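Long-range contacts in exotoxin type A precursor (allele 1) (Streptococcus pyogenes phage T12, PDB 1FNU), which acts as a secreted streptococcal toxin and superantigen, probably by linking MHC class II molecules to T-cell receptors as its relatives do: residues Y167-I172 with W183-F187; D146-R150 with Y197-Y201; V15-I21 with P188-Q194; L24-V30 with I78-E82. All blocks are in the same frame, centred on the assembly; numbering follows the deposited sequence.

Interaction 1 (Y167-I172 with W183-F187); sequences YETGYI and WFDFF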
loop_
_atom_site.group_PDB
_atom_site.type_symbol
_atom_site.label_atom_id
_atom_site.label_comp_id
_atom_site.label_asym_id
_atom_site.label_seq_id
_atom_site.Cartn_x
_atom_site.Cartn_y
_atom_site.Cartn_z
ATOM N N TYR A 167 33.533 0.873 3.769
ATOM C CA TYR A 167 33.673 -0.274 4.668
ATOM C C TYR A 167 32.896 -1.506 4.257
ATOM O O TYR A 167 31.815 -1.398 3.689
ATOM C CB TYR A 167 33.271 0.150 6.084
ATOM C CG TYR A 167 34.079 1.341 6.491
ATOM C CD1 TYR A 167 35.460 1.237 6.648
ATOM C CD2 TYR A 167 33.515 2.615 6.501
ATOM C CE1 TYR A 167 36.274 2.390 6.786
ATOM C CE2 TYR A 167 34.322 3.789 6.633
ATOM C CZ TYR A 167 35.688 3.632 6.762
ATOM O OH TYR A 167 36.471 4.723 6.763
ATOM N N GLU A 168 33.450 -2.673 4.561
ATOM C CA GLU A 168 32.811 -3.938 4.232
ATOM C C GLU A 168 31.876 -4.332 5.371
ATOM O O GLU A 168 30.777 -4.801 5.153
ATOM C CB GLU A 168 33.908 -5.007 3.998
ATOM C CG GLU A 168 33.407 -6.388 3.591
ATOM C CD GLU A 168 32.679 -6.415 2.254
ATOM O OE1 GLU A 168 32.483 -5.373 1.571
ATOM O OE2 GLU A 168 32.274 -7.522 1.869
ATOM N N THR A 169 32.332 -4.161 6.606
ATOM C CA THR A 169 31.452 -4.509 7.684
ATOM C C THR A 169 31.564 -3.411 8.704
ATOM O O THR A 169 32.524 -2.646 8.686
ATOM C CB THR A 169 31.745 -5.859 8.287
ATOM O OG1 THR A 169 33.037 -5.872 8.879
ATOM C CG2 THR A 169 31.649 -6.939 7.258
ATOM N N GLY A 170 30.518 -3.270 9.520
ATOM C CA GLY A 170 30.515 -2.233 10.538
ATOM C C GLY A 170 29.475 -2.462 11.616
ATOM O O GLY A 170 28.408 -2.975 11.325
ATOM N N TYR A 171 29.786 -2.172 12.874
ATOM C CA TYR A 171 28.816 -2.316 13.933
ATOM C C TYR A 171 29.194 -1.339 15.022
ATOM O O TYR A 171 30.330 -0.792 15.067
ATOM C CB TYR A 171 28.658 -3.760 14.426
ATOM C CG TYR A 171 29.783 -4.372 15.238
ATOM C CD1 TYR A 171 29.846 -4.217 16.621
ATOM C CD2 TYR A 171 30.806 -5.098 14.598
ATOM C CE1 TYR A 171 30.941 -4.807 17.369
ATOM C CE2 TYR A 171 31.857 -5.672 15.316
ATOM C CZ TYR A 171 31.916 -5.540 16.678
ATOM O OH TYR A 171 32.879 -6.276 17.332
ATOM N N ILE A 172 28.195 -0.999 15.820
ATOM C CA ILE A 172 28.407 -0.038 16.898
ATOM C C ILE A 172 27.972 -0.814 18.134
ATOM O O ILE A 172 26.956 -1.538 18.103
ATOM C CB ILE A 172 27.568 1.203 16.685
ATOM C CG1 ILE A 172 27.823 2.190 17.829
ATOM C CG2 ILE A 172 26.093 0.809 16.570
ATOM C CD1 ILE A 172 27.187 3.517 17.616
ATOM N N TRP A 183 24.656 -4.377 20.359
ATOM C CA TRP A 183 25.256 -3.737 19.232
ATOM C C TRP A 183 24.294 -3.717 18.080
ATOM O O TRP A 183 23.287 -4.426 18.134
ATOM C CB TRP A 183 26.586 -4.431 18.855
ATOM C CG TRP A 183 26.446 -5.861 18.634
ATOM C CD1 TRP A 183 26.636 -6.872 19.534
ATOM C CD2 TRP A 183 26.058 -6.484 17.403
ATOM N NE1 TRP A 183 26.398 -8.097 18.931
ATOM C CE2 TRP A 183 26.039 -7.880 17.623
ATOM C CE3 TRP A 183 25.726 -5.992 16.123
ATOM C CZ2 TRP A 183 25.694 -8.805 16.607
ATOM C CZ3 TRP A 183 25.381 -6.925 15.104
ATOM C CH2 TRP A 183 25.372 -8.307 15.358
ATOM N N PHE A 184 24.564 -2.834 17.110
ATOM C CA PHE A 184 23.723 -2.701 15.913
ATOM C C PHE A 184 24.641 -2.871 14.682
ATOM O O PHE A 184 25.736 -2.288 14.642
ATOM C CB PHE A 184 23.097 -1.293 15.797
ATOM C CG PHE A 184 22.250 -0.867 16.966
ATOM C CD1 PHE A 184 21.444 -1.740 17.615
ATOM C CD2 PHE A 184 22.254 0.463 17.369
ATOM C CE1 PHE A 184 20.646 -1.296 18.678
ATOM C CE2 PHE A 184 21.425 0.889 18.449
ATOM C CZ PHE A 184 20.655 -0.001 19.064
ATOM N N ASP A 185 24.187 -3.659 13.695
ATOM C CA ASP A 185 24.891 -3.847 12.414
ATOM C C ASP A 185 24.712 -2.585 11.528
ATOM O O ASP A 185 23.571 -2.178 11.264
ATOM C CB ASP A 185 24.301 -5.040 11.684
ATOM C CG ASP A 185 25.221 -5.557 10.655
ATOM O OD1 ASP A 185 25.900 -4.683 10.041
ATOM O OD2 ASP A 185 25.269 -6.790 10.458
ATOM N N PHE A 186 25.798 -1.943 11.109
ATOM C CA PHE A 186 25.680 -0.778 10.251
ATOM C C PHE A 186 25.076 -1.123 8.890
ATOM O O PHE A 186 24.646 -0.241 8.179
ATOM C CB PHE A 186 27.017 -0.069 10.007
ATOM C CG PHE A 186 27.540 0.754 11.190
ATOM C CD1 PHE A 186 26.725 1.092 12.258
ATOM C CD2 PHE A 186 28.822 1.294 11.148
ATOM C CE1 PHE A 186 27.139 1.957 13.271
ATOM C CE2 PHE A 186 29.277 2.191 12.176
ATOM C CZ PHE A 186 28.412 2.518 13.247
ATOM N N PHE A 187 25.051 -2.403 8.547
ATOM C CA PHE A 187 24.562 -2.817 7.248
ATOM C C PHE A 187 23.381 -3.775 7.281
ATOM O O PHE A 187 23.312 -4.676 8.108
ATOM C CB PHE A 187 25.733 -3.441 6.435
ATOM C CG PHE A 187 26.857 -2.494 6.196
ATOM C CD1 PHE A 187 26.689 -1.382 5.382
ATOM C CD2 PHE A 187 28.059 -2.658 6.824
ATOM C CE1 PHE A 187 27.722 -0.403 5.197
ATOM C CE2 PHE A 187 29.125 -1.678 6.652
ATOM C CZ PHE A 187 28.942 -0.562 5.847
HETATM O O HOH W 1 28.605 -5.183 9.192
#
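Ile172 and Phe184 hold the hairpin together with two backbone bonds, Ile172 N to Phe184 O at 3.0 Å and Phe184 N to Ile172 O at 2.9 Å. A third, from Phe186 N to Gly170 O (2.8 Å), comes from above the carbonyl plane, where the chain is already leaving the strand. There OD1 of Asp185 takes the N-H of Phe187 in an Asx turn, and a water joins this oxygen to Gly170 N. Aspartate is short enough to bend back this way. Gly170 has no side chain, which lets the ring of Phe186 lie close against its backbone. Phe186 passes roughly at right angles to Ile172, its CE1 3.5 Å from Ile172 CB, and turns one face to Tyr171 N. Phe187 brings its ring edge to Thr169 C and Gly170 N. Tyr171 and Trp183 meet obliquely, planes 60° apart. The contact thus pairs polar backbone atoms within the edge hairpin of the beta-grasp domain, while the buried rings of Phe184, Phe186 and Phe187 pack around them.

Interaction 2 (D146-R150 with Y197-Y201); sequences DYKVR and YLMIY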
loop_
_atom_site.group_PDB
_atom_site.type_symbol
_atom_site.label_atom_id
_atom_site.label_comp_id
_atom_site.label_asym_id
_atom_site.label_seq_id
_atom_site.Cartn_x
_atom_site.Cartn_y
_atom_site.Cartn_z
ATOM N N ASP A 146 23.509 6.631 18.034
ATOM C CA ASP A 146 23.882 5.916 16.764
ATOM C C ASP A 146 23.645 6.915 15.620
ATOM O O ASP A 146 24.513 7.133 14.781
ATOM C CB ASP A 146 23.009 4.686 16.666
ATOM C CG ASP A 146 23.359 3.785 15.512
ATOM O OD1 ASP A 146 24.546 3.746 15.100
ATOM O OD2 ASP A 146 22.444 3.066 15.039
ATOM N N TYR A 147 22.509 7.607 15.624
ATOM C CA TYR A 147 22.299 8.558 14.556
ATOM C C TYR A 147 23.472 9.495 14.529
ATOM O O TYR A 147 24.103 9.637 13.521
ATOM C CB TYR A 147 21.044 9.387 14.715
ATOM C CG TYR A 147 21.057 10.454 13.664
ATOM C CD1 TYR A 147 20.771 10.157 12.316
ATOM C CD2 TYR A 147 21.435 11.753 13.981
ATOM C CE1 TYR A 147 20.890 11.146 11.302
ATOM C CE2 TYR A 147 21.547 12.768 12.959
ATOM C CZ TYR A 147 21.284 12.461 11.630
ATOM O OH TYR A 147 21.450 13.536 10.669
ATOM N N LYS A 148 23.743 10.192 15.640
ATOM C CA LYS A 148 24.915 11.074 15.648
ATOM C C LYS A 148 26.257 10.379 15.295
ATOM O O LYS A 148 27.084 10.933 14.595
ATOM C CB LYS A 148 25.000 11.759 17.010
ATOM C CG LYS A 148 23.823 12.726 17.136
ATOM C CD LYS A 148 23.571 13.159 18.612
ATOM C CE LYS A 148 22.817 14.491 18.756
ATOM N NZ LYS A 148 22.311 14.756 20.172
ATOM N N VAL A 149 26.480 9.152 15.731
ATOM C CA VAL A 149 27.756 8.553 15.351
ATOM C C VAL A 149 27.769 8.426 13.817
ATOM O O VAL A 149 28.739 8.800 13.150
ATOM C CB VAL A 149 27.897 7.165 15.965
ATOM C CG1 VAL A 149 29.083 6.381 15.307
ATOM C CG2 VAL A 149 28.105 7.305 17.473
ATOM N N ARG A 150 26.688 7.863 13.262
ATOM C CA ARG A 150 26.631 7.659 11.835
ATOM C C ARG A 150 26.613 8.903 10.931
ATOM O O ARG A 150 27.277 8.875 9.892
ATOM C CB ARG A 150 25.518 6.678 11.451
ATOM C CG ARG A 150 25.701 5.291 12.076
ATOM C CD ARG A 150 24.773 4.302 11.375
ATOM N NE ARG A 150 24.172 3.330 12.282
ATOM C CZ ARG A 150 23.445 2.296 11.877
ATOM N NH1 ARG A 150 23.236 2.113 10.553
ATOM N NH2 ARG A 150 22.938 1.441 12.778
ATOM N N TYR A 197 14.805 -2.683 8.423
ATOM C CA TYR A 197 16.123 -2.379 8.929
ATOM C C TYR A 197 16.015 -1.547 10.205
ATOM O O TYR A 197 16.739 -1.807 11.188
ATOM C CB TYR A 197 16.942 -1.507 7.954
ATOM C CG TYR A 197 18.324 -1.174 8.495
ATOM C CD1 TYR A 197 19.279 -2.183 8.663
ATOM C CD2 TYR A 197 18.602 0.102 9.020
ATOM C CE1 TYR A 197 20.440 -1.962 9.351
ATOM C CE2 TYR A 197 19.761 0.328 9.702
ATOM C CZ TYR A 197 20.676 -0.715 9.876
ATOM O OH TYR A 197 21.844 -0.486 10.582
ATOM N N LEU A 198 15.107 -0.561 10.221
ATOM C CA LEU A 198 15.044 0.353 11.361
ATOM C C LEU A 198 14.475 -0.226 12.678
ATOM O O LEU A 198 14.517 0.415 13.753
ATOM C CB LEU A 198 14.347 1.673 10.895
ATOM C CG LEU A 198 15.225 2.556 9.936
ATOM C CD1 LEU A 198 14.436 3.726 9.396
ATOM C CD2 LEU A 198 16.450 3.123 10.746
ATOM N N MET A 199 14.027 -1.469 12.585
ATOM C CA MET A 199 13.482 -2.182 13.704
ATOM C C MET A 199 14.620 -2.404 14.695
ATOM O O MET A 199 14.336 -2.804 15.787
ATOM C CB MET A 199 12.791 -3.483 13.257
ATOM C CG MET A 199 11.449 -3.212 12.517
ATOM S SD MET A 199 10.657 -4.720 11.793
ATOM C CE MET A 199 10.117 -5.525 13.134
ATOM N N ILE A 200 15.883 -2.114 14.364
ATOM C CA ILE A 200 16.891 -2.209 15.446
ATOM C C ILE A 200 16.591 -1.190 16.577
ATOM O O ILE A 200 17.125 -1.307 17.688
ATOM C CB ILE A 200 18.347 -1.947 14.915
ATOM C CG1 ILE A 200 18.349 -0.617 14.158
ATOM C CG2 ILE A 200 18.826 -3.226 14.104
ATOM C CD1 ILE A 200 19.694 0.004 13.867
ATOM N N TYR A 201 15.724 -0.210 16.319
ATOM C CA TYR A 201 15.360 0.812 17.324
ATOM C C TYR A 201 14.004 0.617 17.990
ATOM O O TYR A 201 13.549 1.434 18.861
ATOM C CB TYR A 201 15.297 2.203 16.675
ATOM C CG TYR A 201 16.556 2.568 16.037
ATOM C CD1 TYR A 201 17.773 2.302 16.667
ATOM C CD2 TYR A 201 16.557 3.221 14.781
ATOM C CE1 TYR A 201 18.967 2.697 16.066
ATOM C CE2 TYR A 201 17.722 3.620 14.179
ATOM C CZ TYR A 201 18.929 3.372 14.812
ATOM O OH TYR A 201 20.063 3.809 14.172
#
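Asp146 sends its carboxylate off the helix with CG trans to the backbone N (chi1 -174°), while Arg150, one turn later, starts with CG opposite its own carbonyl carbon (chi1 -60°) and bends at chi3; together these torsions bring both charged ends to Tyr197 and Tyr201. The arginine grips the aspartate side-on: NE points almost straight at Asp146 OD1 (2.9 Å), and NH2 makes a more bent bond, tilted from the guanidinium plane, to the syn lone pair of Asp146 OD2 at 2.8 Å. That leaves the far end of the guanidinium for Tyr197, whose OH is held in plane by both terminal nitrogens, 2.9 Å from Arg150 NH1 and 3.1 Å from Arg150 NH2. The phenol ring stands steeply to the guanidinium, 74° between planes.

This i to i+4 salt bridge sits on the helix 142-157 of the beta-grasp domain, facing the short 3-10 turn 198-201. From that turn Tyr201 OH donates to Asp146 OD2 at 2.6 Å, above the carboxylate plane, so this oxygen serves two donors. The buried charges probably stabilise one another. Ile200 lays CG1 over the centre of the Tyr201 ring and sets its CD1 3.7 Å from Arg150 NH2, an apolar tip beside the polar network. Tyrosine suits both positions, pairing a flat body for packing with a hydroxyl at the end: Tyr197 OH also bonds Asp185 O.

Interaction 3 (V15-I21 with P188-Q194); sequences VKNLQNI and PEPEFTQ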
loop_
_atom_site.group_PDB
_atom_site.type_symbol
_atom_site.label_atom_id
_atom_site.label_comp_id
_atom_site.label_asym_id
_atom_site.label_seq_id
_atom_site.Cartn_x
_atom_site.Cartn_y
_atom_site.Cartn_z
ATOM N N VAL A 15 24.799 -5.731 -0.483
ATOM C CA VAL A 15 23.595 -4.896 -0.482
ATOM C C VAL A 15 23.187 -4.234 -1.827
ATOM O O VAL A 15 23.942 -3.543 -2.492
ATOM C CB VAL A 15 23.710 -3.789 0.612
ATOM C CG1 VAL A 15 22.362 -3.041 0.771
ATOM C CG2 VAL A 15 24.141 -4.406 1.952
ATOM N N LYS A 16 21.926 -4.428 -2.172
ATOM C CA LYS A 16 21.346 -3.775 -3.334
ATOM C C LYS A 16 20.673 -2.478 -2.799
ATOM O O LYS A 16 19.902 -2.475 -1.835
ATOM C CB LYS A 16 20.342 -4.750 -4.032
ATOM C CG LYS A 16 19.236 -4.114 -4.842
ATOM C CD LYS A 16 18.802 -4.936 -6.125
ATOM C CE LYS A 16 18.344 -6.417 -5.966
ATOM N NZ LYS A 16 16.821 -6.583 -5.495
ATOM N N ASN A 17 21.028 -1.350 -3.389
ATOM C CA ASN A 17 20.446 -0.083 -2.976
ATOM C C ASN A 17 20.903 0.433 -1.609
ATOM O O ASN A 17 20.064 0.854 -0.771
ATOM C CB ASN A 17 18.884 -0.131 -3.001
ATOM C CG ASN A 17 18.288 -0.235 -4.458
ATOM O OD1 ASN A 17 18.794 0.372 -5.433
ATOM N ND2 ASN A 17 17.210 -0.984 -4.581
ATOM N N LEU A 18 22.209 0.369 -1.362
ATOM C CA LEU A 18 22.727 0.820 -0.099
ATOM C C LEU A 18 22.476 2.299 0.072
ATOM O O LEU A 18 22.475 2.769 1.204
ATOM C CB LEU A 18 24.238 0.514 0.016
ATOM C CG LEU A 18 24.934 0.765 1.349
ATOM C CD1 LEU A 18 24.257 0.017 2.502
ATOM C CD2 LEU A 18 26.403 0.222 1.239
ATOM N N GLN A 19 22.293 3.042 -1.016
ATOM C CA GLN A 19 22.015 4.444 -0.925
ATOM C C GLN A 19 20.826 4.723 0.061
ATOM O O GLN A 19 20.799 5.791 0.665
ATOM C CB GLN A 19 21.687 5.055 -2.318
ATOM C CG GLN A 19 20.293 4.614 -2.831
ATOM C CD GLN A 19 20.407 3.406 -3.727
ATOM O OE1 GLN A 19 21.445 2.730 -3.754
ATOM N NE2 GLN A 19 19.347 3.123 -4.482
ATOM N N ASN A 20 19.883 3.770 0.178
ATOM C CA ASN A 20 18.702 3.907 1.071
ATOM C C ASN A 20 19.067 3.881 2.573
ATOM O O ASN A 20 18.262 4.328 3.372
ATOM C CB ASN A 20 17.588 2.859 0.747
ATOM C CG ASN A 20 16.980 3.105 -0.649
ATOM O OD1 ASN A 20 17.070 4.207 -1.147
ATOM N ND2 ASN A 20 16.387 2.092 -1.260
ATOM N N ILE A 21 20.269 3.383 2.925
ATOM C CA ILE A 21 20.777 3.473 4.322
ATOM C C ILE A 21 21.437 4.878 4.335
ATOM O O ILE A 21 21.227 5.660 5.251
ATOM C CB ILE A 21 21.809 2.396 4.616
ATOM C CG1 ILE A 21 21.173 1.018 4.497
ATOM C CG2 ILE A 21 22.438 2.589 6.051
ATOM C CD1 ILE A 21 20.016 0.739 5.511
ATOM N N PRO A 188 22.426 -3.594 6.335
ATOM C CA PRO A 188 21.226 -4.403 6.191
ATOM C C PRO A 188 21.519 -5.717 5.458
ATOM O O PRO A 188 22.625 -5.901 4.937
ATOM C CB PRO A 188 20.341 -3.504 5.300
ATOM C CG PRO A 188 21.334 -2.991 4.313
ATOM C CD PRO A 188 22.395 -2.480 5.352
ATOM N N GLU A 189 20.504 -6.603 5.378
ATOM C CA GLU A 189 20.616 -7.812 4.559
ATOM C C GLU A 189 20.665 -7.291 3.071
ATOM O O GLU A 189 20.343 -6.107 2.790
ATOM C CB GLU A 189 19.451 -8.793 4.774
ATOM C CG GLU A 189 18.100 -8.229 4.635
ATOM C CD GLU A 189 17.033 -9.297 4.681
ATOM O OE1 GLU A 189 17.278 -10.430 5.201
ATOM O OE2 GLU A 189 15.936 -8.979 4.168
ATOM N N PRO A 190 21.043 -8.170 2.103
ATOM C CA PRO A 190 21.159 -7.759 0.703
ATOM C C PRO A 190 19.979 -7.050 0.056
ATOM O O PRO A 190 20.150 -5.991 -0.514
ATOM C CB PRO A 190 21.610 -9.070 0.034
ATOM C CG PRO A 190 22.390 -9.742 1.114
ATOM C CD PRO A 190 21.332 -9.605 2.207
ATOM N N GLU A 191 18.790 -7.636 0.133
ATOM C CA GLU A 191 17.591 -7.002 -0.382
ATOM C C GLU A 191 16.783 -6.700 0.894
ATOM O O GLU A 191 16.366 -7.606 1.668
ATOM C CB GLU A 191 16.866 -7.947 -1.332
ATOM C CG GLU A 191 17.762 -8.289 -2.508
ATOM C CD GLU A 191 17.989 -9.815 -2.599
ATOM O OE1 GLU A 191 17.007 -10.590 -3.013
ATOM O OE2 GLU A 191 19.149 -10.250 -2.193
ATOM N N PHE A 192 16.573 -5.408 1.103
ATOM C CA PHE A 192 15.934 -4.950 2.348
ATOM C C PHE A 192 15.019 -3.785 2.137
ATOM O O PHE A 192 14.879 -3.272 1.001
ATOM C CB PHE A 192 17.043 -4.484 3.353
ATOM C CG PHE A 192 17.750 -3.215 2.929
ATOM C CD1 PHE A 192 18.621 -3.218 1.833
ATOM C CD2 PHE A 192 17.420 -1.945 3.539
ATOM C CE1 PHE A 192 19.157 -2.045 1.316
ATOM C CE2 PHE A 192 17.950 -0.732 3.020
ATOM C CZ PHE A 192 18.846 -0.765 1.875
ATOM N N THR A 193 14.346 -3.382 3.212
ATOM C CA THR A 193 13.583 -2.139 3.144
ATOM C C THR A 193 14.000 -1.385 4.386
ATOM O O THR A 193 14.382 -1.978 5.451
ATOM C CB THR A 193 11.998 -2.311 3.227
ATOM O OG1 THR A 193 11.677 -2.974 4.449
ATOM C CG2 THR A 193 11.458 -3.036 2.045
ATOM N N GLN A 194 13.905 -0.076 4.273
ATOM C CA GLN A 194 14.247 0.821 5.381
ATOM C C GLN A 194 13.395 0.502 6.657
ATOM O O GLN A 194 13.892 0.498 7.828
ATOM C CB GLN A 194 14.022 2.268 4.908
ATOM C CG GLN A 194 15.075 2.798 3.971
ATOM C CD GLN A 194 14.617 4.120 3.316
ATOM O OE1 GLN A 194 15.419 5.006 2.926
ATOM N NE2 GLN A 194 13.303 4.251 3.186
HETATM O O HOH W 2 17.286 -3.815 -1.266
HETATM O O HOH W 3 16.140 -0.666 -0.045
#
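Lys16 and Pro190 join two irregular backbones through a single direct hydrogen bond, Lys16 N to Pro190 O at 2.9 Å and nearly straight (172°). Two waters extend the link: one receives the N-H of Phe192 and donates to Lys16 O, the other receives Asn20 ND2 and donates to Phe192 O. Asparagine suits that place, since its short amide can hold a water against the facing loop.

Phe192 is the central side chain. With CG set between its backbone N and carbonyl carbon (chi1 69°), the ring turns in among residues of both segments. Pro188 CG lies 3.6 Å above one ring face, over its centre, and the water held by Asn20 lies over the opposite face. Val15 CG1 and Ile21 CD1 approach obliquely, at Phe192 CE1 (3.4 Å) and Phe192 CE2 (3.6 Å) respectively, while the carbonyl oxygens of Lys16 and Asn17 lie at the ring edge. Ile21 and Pro188 also reach toward each other, Ile21 CG1 3.8 Å from Pro188 CD. Branched valine and isoleucine and the ring of proline give compact apolar surfaces against the phenyl group. Lys16 merely lies across Glu191, its NZ 4.7 Å from Glu191 OE1.

Glu189 and Glu191 also bond to the second subunit, and Gln194 N to Glu94 of the third. Here helix 19-26 and the chain leading into it pack on the loop that follows the beta-grasp hairpin of strands 169-176 and 182-185.

Interaction 4 (L24-V30 with I78-E82); sequences LYEGDPV and IYGVE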
loop_
_atom_site.group_PDB
_atom_site.type_symbol
_atom_site.label_atom_id
_atom_site.label_comp_id
_atom_site.label_asym_id
_atom_site.label_seq_id
_atom_site.Cartn_x
_atom_site.Cartn_y
_atom_site.Cartn_z
ATOM N N LEU A 24 19.107 7.865 5.103
ATOM C CA LEU A 24 18.567 7.820 6.462
ATOM C C LEU A 24 19.560 8.531 7.426
ATOM O O LEU A 24 19.178 9.291 8.300
ATOM C CB LEU A 24 18.422 6.367 6.949
ATOM C CG LEU A 24 17.451 5.347 6.310
ATOM C CD1 LEU A 24 17.599 3.946 6.968
ATOM C CD2 LEU A 24 15.994 5.938 6.365
ATOM N N TYR A 25 20.851 8.325 7.217
ATOM C CA TYR A 25 21.845 8.897 8.111
ATOM C C TYR A 25 22.537 10.193 7.686
ATOM O O TYR A 25 23.171 10.907 8.528
ATOM C CB TYR A 25 22.855 7.825 8.474
ATOM C CG TYR A 25 22.201 6.668 9.255
ATOM C CD1 TYR A 25 21.871 6.817 10.609
ATOM C CD2 TYR A 25 21.936 5.451 8.645
ATOM C CE1 TYR A 25 21.301 5.775 11.376
ATOM C CE2 TYR A 25 21.373 4.389 9.356
ATOM C CZ TYR A 25 21.055 4.543 10.728
ATOM O OH TYR A 25 20.492 3.500 11.406
ATOM N N GLU A 26 22.438 10.486 6.404
ATOM C CA GLU A 26 22.955 11.740 5.887
ATOM C C GLU A 26 21.853 12.788 6.151
ATOM O O GLU A 26 22.162 13.939 6.416
ATOM C CB GLU A 26 23.176 11.644 4.407
ATOM C CG GLU A 26 23.500 13.001 3.711
ATOM C CD GLU A 26 24.774 13.627 4.217
ATOM O OE1 GLU A 26 25.653 12.871 4.683
ATOM O OE2 GLU A 26 24.911 14.878 4.140
ATOM N N GLY A 27 20.582 12.406 6.080
ATOM C CA GLY A 27 19.477 13.358 6.313
ATOM C C GLY A 27 19.365 13.765 7.788
ATOM O O GLY A 27 20.110 13.218 8.617
ATOM N N ASP A 28 18.544 14.777 8.094
ATOM C CA ASP A 28 18.341 15.216 9.453
ATOM C C ASP A 28 17.429 14.235 10.180
ATOM O O ASP A 28 16.640 13.509 9.560
ATOM C CB ASP A 28 17.676 16.586 9.505
ATOM C CG ASP A 28 18.578 17.638 9.019
ATOM O OD1 ASP A 28 19.778 17.419 9.213
ATOM O OD2 ASP A 28 18.142 18.627 8.435
ATOM N N PRO A 29 17.618 14.127 11.485
ATOM C CA PRO A 29 16.759 13.220 12.260
ATOM C C PRO A 29 15.429 13.991 12.555
ATOM O O PRO A 29 15.307 15.190 12.297
ATOM C CB PRO A 29 17.576 12.992 13.522
ATOM C CG PRO A 29 18.196 14.414 13.703
ATOM C CD PRO A 29 18.699 14.691 12.315
ATOM N N VAL A 30 14.468 13.287 13.113
ATOM C CA VAL A 30 13.179 13.893 13.481
ATOM C C VAL A 30 13.328 14.094 15.042
ATOM O O VAL A 30 13.648 13.172 15.808
ATOM C CB VAL A 30 12.079 12.865 12.897
ATOM C CG1 VAL A 30 11.278 12.222 13.919
ATOM C CG2 VAL A 30 11.325 13.524 11.711
ATOM N N ILE A 78 11.284 13.123 21.493
ATOM C CA ILE A 78 11.456 12.167 20.391
ATOM C C ILE A 78 12.715 12.446 19.637
ATOM O O ILE A 78 13.027 13.578 19.371
ATOM C CB ILE A 78 10.270 12.265 19.395
ATOM C CG1 ILE A 78 8.925 11.998 20.113
ATOM C CG2 ILE A 78 10.450 11.253 18.256
ATOM C CD1 ILE A 78 7.677 12.410 19.157
ATOM N N TYR A 79 13.474 11.426 19.277
ATOM C CA TYR A 79 14.684 11.705 18.464
ATOM C C TYR A 79 14.792 10.465 17.567
ATOM O O TYR A 79 15.124 9.407 18.033
ATOM C CB TYR A 79 15.896 11.839 19.375
ATOM C CG TYR A 79 17.090 12.318 18.612
ATOM C CD1 TYR A 79 17.638 11.530 17.561
ATOM C CD2 TYR A 79 17.678 13.545 18.883
ATOM C CE1 TYR A 79 18.752 11.980 16.803
ATOM C CE2 TYR A 79 18.827 13.998 18.096
ATOM C CZ TYR A 79 19.327 13.191 17.072
ATOM O OH TYR A 79 20.379 13.590 16.282
ATOM N N GLY A 80 14.463 10.559 16.296
ATOM C CA GLY A 80 14.463 9.318 15.523
ATOM C C GLY A 80 14.881 9.493 14.060
ATOM O O GLY A 80 14.872 10.617 13.547
ATOM N N VAL A 81 15.243 8.351 13.450
ATOM C CA VAL A 81 15.671 8.268 12.040
ATOM C C VAL A 81 14.370 7.893 11.305
ATOM O O VAL A 81 13.894 6.798 11.467
ATOM C CB VAL A 81 16.760 7.124 11.903
ATOM C CG1 VAL A 81 17.221 6.938 10.408
ATOM C CG2 VAL A 81 17.931 7.463 12.853
ATOM N N GLU A 82 13.793 8.801 10.549
ATOM C CA GLU A 82 12.543 8.511 9.911
ATOM C C GLU A 82 12.590 7.916 8.502
ATOM O O GLU A 82 13.587 8.095 7.808
ATOM C CB GLU A 82 11.632 9.747 9.889
ATOM C CG GLU A 82 11.935 10.761 8.868
ATOM C CD GLU A 82 13.326 11.391 8.949
ATOM O OE1 GLU A 82 14.159 11.180 9.860
ATOM O OE2 GLU A 82 13.628 12.186 8.093
#
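Pro29 crosses Tyr79 obliquely, with its CB 3.6 Å from Tyr79 CE1 and its CG 3.5 Å from Tyr79 OH. The pyrrolidine gives the phenol a compact, stiff apolar neighbour. Val81 uses its two methyls on the helix: CG1 packs on Leu24 CB at 3.7 Å, and CG2 meets Tyr25 CE1 at 4.0 Å, the valine and tyrosine side chains crossing at about a right angle. A beta-branched residue thus serves two neighbours in the helix. Glu82 bends at chi2 (-60°) and passes obliquely beside Val30, its aliphatic CG packing on Val30 CG2 at 4.0 Å. Between these groups the backbone pairs Val30 with Gly80, Val30 N to Gly80 O at 2.7 Å and Gly80 N to Val30 O at 2.8 Å. Such an antiparallel hydrogen-bonded pair, where the chain leaves helix 19-26 and enters strand 30-36 beside strand 75-80, belongs to the sheet of the OB-fold domain.

Interaction 2 lies near the middle of the chain, its centre about 10 Å from that of interaction 1 and about 9 Å from that of interaction 4, and it touches the other three. It meets interaction 1 in packing as well as through Tyr197: Phe186 CD1 lies 3.4 Å from Arg150 NE. Toward the OB-fold domain, Tyr147 OH lies 2.5 Å from Gly27 O and Tyr201 OH 2.8 Å from Tyr25 OH, both probable hydrogen bonds, so polar contacts bridge the two domains. Interactions 3 and 4 share helix 19-26, and Tyr197 packs on Pro188 and Ile21 of interaction 3. Interactions 1 and 4 do not touch, their nearest atoms being about 6 Å apart.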